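Side-chain contacts in putative outer membrane protein (LpxR) (Salmonella typhimurium, PDB 3FID), which is a lipid A deacylase, a metal-binding enzyme of the outer membrane that modifies lipopolysaccharide: residues P17-L22 with S286-D291; V117-H122 with P131-Q136; P166-V171 with Q177-G182. All coordinates share one frame; numbering follows the deposited sequence.

How the contacts relate
All three contacts lie in or against an outer-membrane beta-barrel. Contact 3 is part of the barrel wall. It joins neighbouring strands by a ladder of backbone hydrogen bonds and buries the most surface of the three. Contact 1 packs a short helix on the wall about 23 Å away, centre to centre. One leucine, with a bridging water, does the work there. Contact 2 lies in the region joining strands 97-108 and 140-157, packed against strand 49-60, and rests on a single side-chain hydrogen bond. Contacts 1 and 2 are buried; contact 3 is partly buried, with one face toward lipid. Contacts 1 and 3 both use barrel strands and hold detergent. Contact 2 lies nearer a zinc ion.

Contact 1: residues P17-L22 with S286-D291; sequences PSLNAL and SYINGD. With CXE (pentaethylene glycol monodecyl ether), chain J.
L19 of the helix reaches S286, Y287 and I288 of the strand, and it carries the contact almost alone. Its CG stands anti to the backbone N (chi1 -167°), which sends both methyl groups toward the strand. CD1 comes closest to the backbone carbonyl, with L19 CD1 3.6 Å from Y287 O. CD2 lies by two side chains and also near Y287 N: L19 CD2 is 3.7 Å from S286 OG and 4.0 Å from I288 CG2. The leucine and isoleucine side chains meet at a slant. I288 offers CG2 because that methyl is anti to its own carbonyl carbon and lies beside its backbone N.

No direct hydrogen bond joins the segments. A water does so instead. It is held at 2.6 Å by S286 OG and gives a weak, long bond of 3.3 Å to L19 O. The serine hydroxyl therefore has a polar partner beside the leucine methyls. S18, one residue before L19, faces detergent, with S18 OG 3.4 Å from C7 of the chain J molecule.

The helix lies on the detergent-bearing face of the barrel wall, where A12 touches both L19 and I288. Helix 25-29 borders S286 through A27 and A28. Y287 turns away from helix 17-22 and meets Y33 edge-to-face. Strand 266-275 flanks the strand on one edge, and strand 2-9 on the other.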
# COMPACT_ATOMS: atom_id res chain seq x y z
N PRO A 17 -4.89 17.52 8.19
CA PRO A 17 -4.09 18.72 7.98
C PRO A 17 -2.61 18.43 7.74
O PRO A 17 -1.99 19.16 6.98
CB PRO A 17 -4.27 19.50 9.27
CG PRO A 17 -5.60 18.98 9.87
CD PRO A 17 -5.60 17.53 9.49
N SER A 18 -2.04 17.40 8.38
CA SER A 18 -0.63 17.05 8.14
C SER A 18 -0.47 16.54 6.71
O SER A 18 0.43 16.97 6.00
CB SER A 18 -0.13 16.00 9.13
OG SER A 18 -0.19 16.52 10.45
N LEU A 19 -1.34 15.62 6.31
CA LEU A 19 -1.32 15.09 4.92
C LEU A 19 -1.44 16.19 3.85
O LEU A 19 -0.70 16.18 2.84
CB LEU A 19 -2.42 14.02 4.74
CG LEU A 19 -2.36 13.14 3.48
CD1 LEU A 19 -1.13 12.21 3.53
CD2 LEU A 19 -3.68 12.34 3.38
N ASN A 20 -2.37 17.11 4.07
CA ASN A 20 -2.59 18.28 3.18
C ASN A 20 -1.40 19.21 3.14
O ASN A 20 -1.04 19.71 2.08
CB ASN A 20 -3.81 19.11 3.58
CG ASN A 20 -5.11 18.36 3.43
OD1 ASN A 20 -5.15 17.29 2.83
ND2 ASN A 20 -6.17 18.91 3.97
N ALA A 21 -0.78 19.46 4.29
CA ALA A 21 0.41 20.31 4.33
C ALA A 21 1.56 19.64 3.57
O ALA A 21 2.34 20.31 2.85
CB ALA A 21 0.82 20.60 5.76
N LEU A 22 1.65 18.32 3.69
CA LEU A 22 2.74 17.60 3.07
C LEU A 22 2.61 17.49 1.53
O LEU A 22 3.58 17.69 0.81
CB LEU A 22 2.90 16.23 3.74
CG LEU A 22 4.05 15.30 3.32
CD1 LEU A 22 5.42 15.97 3.40
CD2 LEU A 22 3.98 14.00 4.17
N SER A 286 -3.60 11.44 -2.38
CA SER A 286 -2.97 11.18 -1.06
C SER A 286 -3.89 10.37 -0.14
O SER A 286 -5.13 10.44 -0.19
CB SER A 286 -2.59 12.50 -0.37
OG SER A 286 -3.74 13.32 -0.18
N TYR A 287 -3.26 9.60 0.74
CA TYR A 287 -4.00 8.79 1.70
C TYR A 287 -3.06 8.46 2.85
O TYR A 287 -1.84 8.71 2.78
CB TYR A 287 -4.52 7.50 1.03
CG TYR A 287 -3.44 6.56 0.51
CD1 TYR A 287 -2.86 6.73 -0.74
CD2 TYR A 287 -3.02 5.48 1.29
CE1 TYR A 287 -1.86 5.83 -1.20
CE2 TYR A 287 -2.03 4.60 0.85
CZ TYR A 287 -1.47 4.77 -0.37
OH TYR A 287 -0.52 3.85 -0.73
N ILE A 288 -3.63 7.88 3.90
CA ILE A 288 -2.81 7.40 5.00
C ILE A 288 -3.03 5.92 5.23
O ILE A 288 -4.02 5.35 4.79
CB ILE A 288 -3.10 8.12 6.33
CG1 ILE A 288 -4.56 7.87 6.78
CG2 ILE A 288 -2.79 9.62 6.20
CD1 ILE A 288 -4.81 8.17 8.24
N ASN A 289 -2.08 5.31 5.92
CA ASN A 289 -2.37 4.05 6.59
C ASN A 289 -1.96 4.17 8.06
O ASN A 289 -0.98 4.87 8.38
CB ASN A 289 -1.81 2.81 5.83
CG ASN A 289 -0.29 2.82 5.66
OD1 ASN A 289 0.24 3.40 4.70
ND2 ASN A 289 0.41 2.14 6.56
N GLY A 290 -2.74 3.54 8.94
CA GLY A 290 -2.43 3.47 10.36
C GLY A 290 -2.40 2.00 10.74
O GLY A 290 -3.28 1.22 10.33
N ASP A 291 -1.37 1.61 11.48
CA ASP A 291 -1.17 0.19 11.78
C ASP A 291 -0.98 -0.05 13.27
O ASP A 291 -0.39 0.77 14.00
CB ASP A 291 0.03 -0.42 11.03
CG ASP A 291 0.34 0.25 9.67
OD1 ASP A 291 -0.56 0.47 8.84
OD2 ASP A 291 1.53 0.51 9.42
C1 CXE J . 6.55 11.51 10.01
C2 CXE J . 5.14 11.40 10.56
C3 CXE J . 4.71 12.75 11.09
C4 CXE J . 3.23 12.74 11.46
C5 CXE J . 2.84 14.06 12.09
C6 CXE J . 1.34 14.08 12.36
C7 CXE J . 0.95 15.15 13.38
C8 CXE J . -0.42 14.82 13.95
C9 CXE J . -1.18 16.07 14.35
C10 CXE J . -2.52 15.69 14.98
O11 CXE J . -2.94 16.78 15.79
C12 CXE J . -4.16 16.51 16.49
C13 CXE J . -4.67 17.84 17.03
O HOH W 1 -2.92 15.70 0.45

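Contact 2: residues V117-H122 with P131-Q136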
# COMPACT_ATOMS: atom_id res chain seq x y z
N VAL A 117 -18.57 -4.42 1.02
CA VAL A 117 -17.87 -3.78 2.14
C VAL A 117 -18.17 -2.30 2.25
O VAL A 117 -18.47 -1.80 3.35
CB VAL A 117 -16.34 -4.03 2.07
CG1 VAL A 117 -15.58 -3.13 3.05
CG2 VAL A 117 -16.03 -5.50 2.37
N GLN A 118 -18.08 -1.59 1.12
CA GLN A 118 -18.34 -0.14 1.13
C GLN A 118 -19.80 0.20 1.40
O GLN A 118 -20.07 1.06 2.21
CB GLN A 118 -17.85 0.57 -0.14
CG GLN A 118 -17.77 2.11 0.06
CD GLN A 118 -17.45 2.86 -1.23
OE1 GLN A 118 -18.25 2.86 -2.18
NE2 GLN A 118 -16.30 3.52 -1.25
N ASN A 119 -20.72 -0.52 0.76
CA ASN A 119 -22.14 -0.32 1.05
C ASN A 119 -22.46 -0.53 2.54
O ASN A 119 -23.21 0.24 3.16
CB ASN A 119 -23.01 -1.25 0.20
CG ASN A 119 -23.21 -0.74 -1.22
OD1 ASN A 119 -22.59 0.21 -1.66
ND2 ASN A 119 -24.08 -1.41 -1.95
N ARG A 120 -21.87 -1.58 3.13
CA ARG A 120 -22.03 -1.87 4.55
C ARG A 120 -21.58 -0.67 5.39
O ARG A 120 -22.29 -0.24 6.30
CB ARG A 120 -21.21 -3.11 4.92
CG ARG A 120 -21.08 -3.37 6.43
CD ARG A 120 -20.20 -4.61 6.68
NE ARG A 120 -20.11 -4.96 8.10
CZ ARG A 120 -19.27 -4.37 8.96
NH1 ARG A 120 -18.47 -3.37 8.55
NH2 ARG A 120 -19.23 -4.76 10.23
N ALA A 121 -20.38 -0.16 5.08
CA ALA A 121 -19.74 0.90 5.86
C ALA A 121 -20.60 2.16 5.86
O ALA A 121 -20.84 2.79 6.90
CB ALA A 121 -18.35 1.20 5.26
N HIS A 122 -21.06 2.49 4.66
CA HIS A 122 -21.93 3.62 4.40
C HIS A 122 -23.26 3.48 5.11
O HIS A 122 -23.70 4.42 5.75
CB HIS A 122 -22.11 3.82 2.88
CG HIS A 122 -20.88 4.36 2.21
ND1 HIS A 122 -20.87 4.81 0.90
CD2 HIS A 122 -19.62 4.57 2.69
CE1 HIS A 122 -19.66 5.24 0.60
NE2 HIS A 122 -18.88 5.11 1.66
N PRO A 131 -24.05 4.19 -6.48
CA PRO A 131 -24.67 3.25 -7.43
C PRO A 131 -23.73 2.68 -8.50
O PRO A 131 -24.00 1.60 -9.01
CB PRO A 131 -25.82 4.07 -8.05
CG PRO A 131 -25.37 5.51 -7.89
CD PRO A 131 -24.65 5.55 -6.56
N ALA A 132 -22.64 3.37 -8.83
CA ALA A 132 -21.75 2.92 -9.92
C ALA A 132 -20.97 1.65 -9.61
O ALA A 132 -20.22 1.15 -10.44
CB ALA A 132 -20.82 4.05 -10.41
N TRP A 133 -21.15 1.11 -8.40
CA TRP A 133 -20.66 -0.23 -8.10
C TRP A 133 -21.28 -1.27 -9.05
O TRP A 133 -20.68 -2.29 -9.30
CB TRP A 133 -20.91 -0.60 -6.63
CG TRP A 133 -19.82 -0.14 -5.71
CD1 TRP A 133 -19.89 0.83 -4.74
CD2 TRP A 133 -18.48 -0.66 -5.66
NE1 TRP A 133 -18.67 0.95 -4.09
CE2 TRP A 133 -17.79 0.04 -4.63
CE3 TRP A 133 -17.81 -1.67 -6.36
CZ2 TRP A 133 -16.44 -0.21 -4.30
CZ3 TRP A 133 -16.46 -1.93 -6.05
CH2 TRP A 133 -15.79 -1.18 -5.03
N GLN A 134 -22.46 -0.99 -9.62
CA GLN A 134 -23.10 -1.88 -10.61
C GLN A 134 -22.27 -1.95 -11.88
O GLN A 134 -22.35 -2.93 -12.62
CB GLN A 134 -24.56 -1.42 -10.93
CG GLN A 134 -24.70 -0.05 -11.59
CD GLN A 134 -26.16 0.44 -11.74
OE1 GLN A 134 -27.09 -0.35 -11.98
NE2 GLN A 134 -26.36 1.76 -11.64
N ASP A 135 -21.50 -0.89 -12.14
CA ASP A 135 -20.64 -0.83 -13.33
C ASP A 135 -19.15 -0.99 -12.97
O ASP A 135 -18.27 -0.46 -13.66
CB ASP A 135 -20.94 0.49 -14.09
CG ASP A 135 -20.44 0.47 -15.52
OD1 ASP A 135 -20.35 -0.62 -16.11
OD2 ASP A 135 -20.18 1.57 -16.05
N GLN A 136 -18.86 -1.71 -11.87
CA GLN A 136 -17.47 -1.96 -11.45
C GLN A 136 -16.67 -2.78 -12.46
O GLN A 136 -17.24 -3.38 -13.37
CB GLN A 136 -17.44 -2.61 -10.05
CG GLN A 136 -17.95 -4.07 -9.94
CD GLN A 136 -17.84 -4.58 -8.51
OE1 GLN A 136 -16.75 -4.63 -7.97
NE2 GLN A 136 -18.98 -4.94 -7.90
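Helix 117-122 faces the 3-10 turn 131-134 across a wide gap, with 9.3 Å between N119 CA and W133 CA, so Q118 and W133 span it with their side chains. One hydrogen bond joins them. W133 NE1 donates to Q118 OE1 at 2.7 Å, and the bond is nearly straight (172° at the hydrogen). The oxygen lies at the indole edge, in the ring plane. Seen from the amide, the donor sits differently: it is 50° above the carbonyl plane, off the lone pairs. The amide and indole planes are nearly perpendicular, at 80°. Q118 gets there with CG anti to its backbone N and the chain extended beyond CG.

These segments belong to the excursion between barrel strands 97-108 and 140-157, which probably lies on the extracellular side. Both pack against barrel strand 49-60, V117 on Q57 and I59 and W133 on I59, and the indole ties one to the other. Q118 also lies close to the zinc site of D10 and T34, with its side chain about 5 Å from the metal.

One helical turn later, H122 takes Q118 CG over one ring face, 3.5 Å above the plane and toward the rim. The H122 ring also meets Y130 edge-to-face. N119 OD1 comes within 4.1 Å of W133 CD1, a looser approach with the amide at right angles to the indole. Q136 CD lies at the edge of the indole, in its plane. F79 packs against the W133 ring.

Contact 3: residues P166-V171 with Q177-G182; sequences PEVSAV and QYLGYG. With CXE (pentaethylene glycol monodecyl ether), chain M.
P166 faces G182 across two antiparallel strands of a beta hairpin, and its CA lies 3.4 Å from G182 O in a CA-H...O contact. The next residue, E167, forms a hydrogen-bonded pair with G182, each backbone N-H reaching the other's carbonyl. Its side chain stands between its own N and carbonyl carbon and bends at chi2 (85°). This folds the carboxylate back over the glycine. E167 OE2 is 3.4 Å from G182 N, but the angle is too poor for a bond. V168 pairs with Y181 without hydrogen bonds and points to the opposite face. There V168 CG1 lies 3.9 Å from L179 CD1, while its CG2 meets the detergent of chain M. The detergent also passes Y181, with its O17 at the ring edge. S169 pairs with G180 through two backbone bonds. Its hydroxyl turns back along the strand, and S169 OG donates to E167 OE1 at 2.8 Å, on the syn side of the carboxylate. S169 OG also has a weak hydrogen bond with E224 OE2. A170 lies opposite L179, and its CB touches L179 CD1 at 4.1 Å. V171 closes the series in a hydrogen-bonded pair with Y178. V171 CG2 sits over one face of the Y178 ring, 3.9 Å from the ring centre, a CH-pi contact. R226 makes a cation-pi contact with the same ring, and the Y178 hydroxyl bonds to L201 N.

The wall thus has two chemistries. V168, A170, L179 and Y181 share the outward, lipid-side face; V168 and Y181 meet the detergent there. E167, S169, V171 and Y178 form the other, more polar face. E167 lies close to E224 there, which could favour protonation of one of the two carboxylates.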
# COMPACT_ATOMS: atom_id res chain seq x y z
N PRO A 166 18.60 2.51 -0.97
CA PRO A 166 18.21 2.44 -2.37
C PRO A 166 17.77 1.02 -2.68
O PRO A 166 18.32 0.03 -2.11
CB PRO A 166 19.48 2.85 -3.12
CG PRO A 166 20.59 2.42 -2.25
CD PRO A 166 20.07 2.60 -0.81
N GLU A 167 16.74 0.91 -3.54
CA GLU A 167 16.04 -0.34 -3.75
C GLU A 167 15.50 -0.45 -5.18
O GLU A 167 15.25 0.57 -5.86
CB GLU A 167 14.91 -0.54 -2.69
CG GLU A 167 13.77 0.53 -2.72
CD GLU A 167 12.68 0.20 -3.72
OE1 GLU A 167 12.50 -0.97 -4.11
OE2 GLU A 167 11.95 1.20 -4.13
N VAL A 168 15.38 -1.69 -5.64
CA VAL A 168 14.66 -2.05 -6.87
C VAL A 168 13.56 -3.06 -6.53
O VAL A 168 13.78 -3.99 -5.73
CB VAL A 168 15.63 -2.68 -7.93
CG1 VAL A 168 14.86 -3.05 -9.22
CG2 VAL A 168 16.74 -1.70 -8.26
N SER A 169 12.38 -2.86 -7.11
CA SER A 169 11.26 -3.76 -6.88
C SER A 169 10.68 -4.22 -8.19
O SER A 169 10.77 -3.53 -9.20
CB SER A 169 10.16 -3.07 -6.09
OG SER A 169 10.56 -2.93 -4.74
N ALA A 170 10.02 -5.37 -8.16
CA ALA A 170 9.41 -5.91 -9.36
C ALA A 170 8.15 -6.69 -9.00
O ALA A 170 8.12 -7.46 -8.01
CB ALA A 170 10.42 -6.80 -10.10
N VAL A 171 7.10 -6.46 -9.78
CA VAL A 171 5.84 -7.20 -9.66
C VAL A 171 5.46 -7.70 -11.05
O VAL A 171 5.59 -6.98 -12.02
CB VAL A 171 4.69 -6.32 -9.06
CG1 VAL A 171 3.38 -7.09 -8.96
CG2 VAL A 171 5.09 -5.83 -7.66
N GLN A 177 1.78 -5.40 -13.03
CA GLN A 177 3.11 -5.67 -13.52
C GLN A 177 3.83 -4.34 -13.62
O GLN A 177 3.36 -3.41 -14.27
CB GLN A 177 3.06 -6.41 -14.85
CG GLN A 177 4.42 -6.86 -15.34
CD GLN A 177 4.32 -8.16 -16.11
OE1 GLN A 177 4.06 -9.22 -15.55
NE2 GLN A 177 4.48 -8.06 -17.42
N TYR A 178 4.95 -4.24 -12.90
CA TYR A 178 5.79 -3.05 -12.92
C TYR A 178 7.21 -3.32 -12.44
O TYR A 178 7.49 -4.37 -11.84
CB TYR A 178 5.15 -1.90 -12.13
CG TYR A 178 5.05 -2.08 -10.63
CD1 TYR A 178 3.83 -2.37 -10.02
CD2 TYR A 178 6.19 -1.94 -9.80
CE1 TYR A 178 3.74 -2.50 -8.59
CE2 TYR A 178 6.10 -2.07 -8.43
CZ TYR A 178 4.87 -2.35 -7.83
OH TYR A 178 4.81 -2.48 -6.44
N LEU A 179 8.09 -2.37 -12.74
CA LEU A 179 9.46 -2.38 -12.25
C LEU A 179 9.67 -1.04 -11.56
O LEU A 179 9.40 0.01 -12.15
CB LEU A 179 10.46 -2.53 -13.41
CG LEU A 179 11.94 -2.52 -12.97
CD1 LEU A 179 12.30 -3.76 -12.14
CD2 LEU A 179 12.92 -2.37 -14.18
N GLY A 180 10.08 -1.08 -10.30
CA GLY A 180 10.25 0.14 -9.52
C GLY A 180 11.68 0.34 -9.00
O GLY A 180 12.42 -0.61 -8.79
N TYR A 181 12.05 1.60 -8.77
CA TYR A 181 13.34 1.93 -8.18
C TYR A 181 13.15 3.17 -7.34
O TYR A 181 12.40 4.07 -7.70
CB TYR A 181 14.43 2.17 -9.25
CG TYR A 181 14.00 3.04 -10.41
CD1 TYR A 181 14.32 4.39 -10.48
CD2 TYR A 181 13.26 2.47 -11.47
CE1 TYR A 181 13.93 5.19 -11.59
CE2 TYR A 181 12.85 3.25 -12.56
CZ TYR A 181 13.19 4.59 -12.61
OH TYR A 181 12.76 5.30 -13.71
N GLY A 182 13.82 3.21 -6.20
CA GLY A 182 13.56 4.24 -5.23
C GLY A 182 14.54 4.21 -4.11
O GLY A 182 15.56 3.50 -4.15
C1 CXE M . 25.48 -11.24 -4.16
C2 CXE M . 24.80 -10.46 -5.27
C3 CXE M . 24.74 -8.97 -4.96
C4 CXE M . 23.42 -8.34 -5.41
C5 CXE M . 23.55 -6.82 -5.61
C6 CXE M . 22.16 -6.18 -5.61
C7 CXE M . 22.19 -4.66 -5.44
C8 CXE M . 20.85 -4.06 -5.87
C9 CXE M . 20.58 -2.66 -5.31
C10 CXE M . 20.01 -1.74 -6.39
O11 CXE M . 19.64 -0.49 -5.83
C12 CXE M . 19.88 0.62 -6.72
C13 CXE M . 18.59 1.39 -7.04
O14 CXE M . 18.81 2.81 -7.08
C15 CXE M . 17.61 3.57 -7.23
C16 CXE M . 17.70 4.92 -6.51
O17 CXE M . 16.99 5.91 -7.26
C18 CXE M . 16.16 6.80 -6.50
C19 CXE M . 15.40 7.75 -7.43
O20 CXE M . 13.98 7.61 -7.27
C21 CXE M . 13.20 8.34 -8.22
C22 CXE M . 12.38 9.37 -7.45
O23 CXE M . 11.47 10.08 -8.29
C24 CXE M . 11.21 11.39 -7.79
C25 CXE M . 11.49 12.39 -8.89
O26 CXE M . 11.42 13.70 -8.36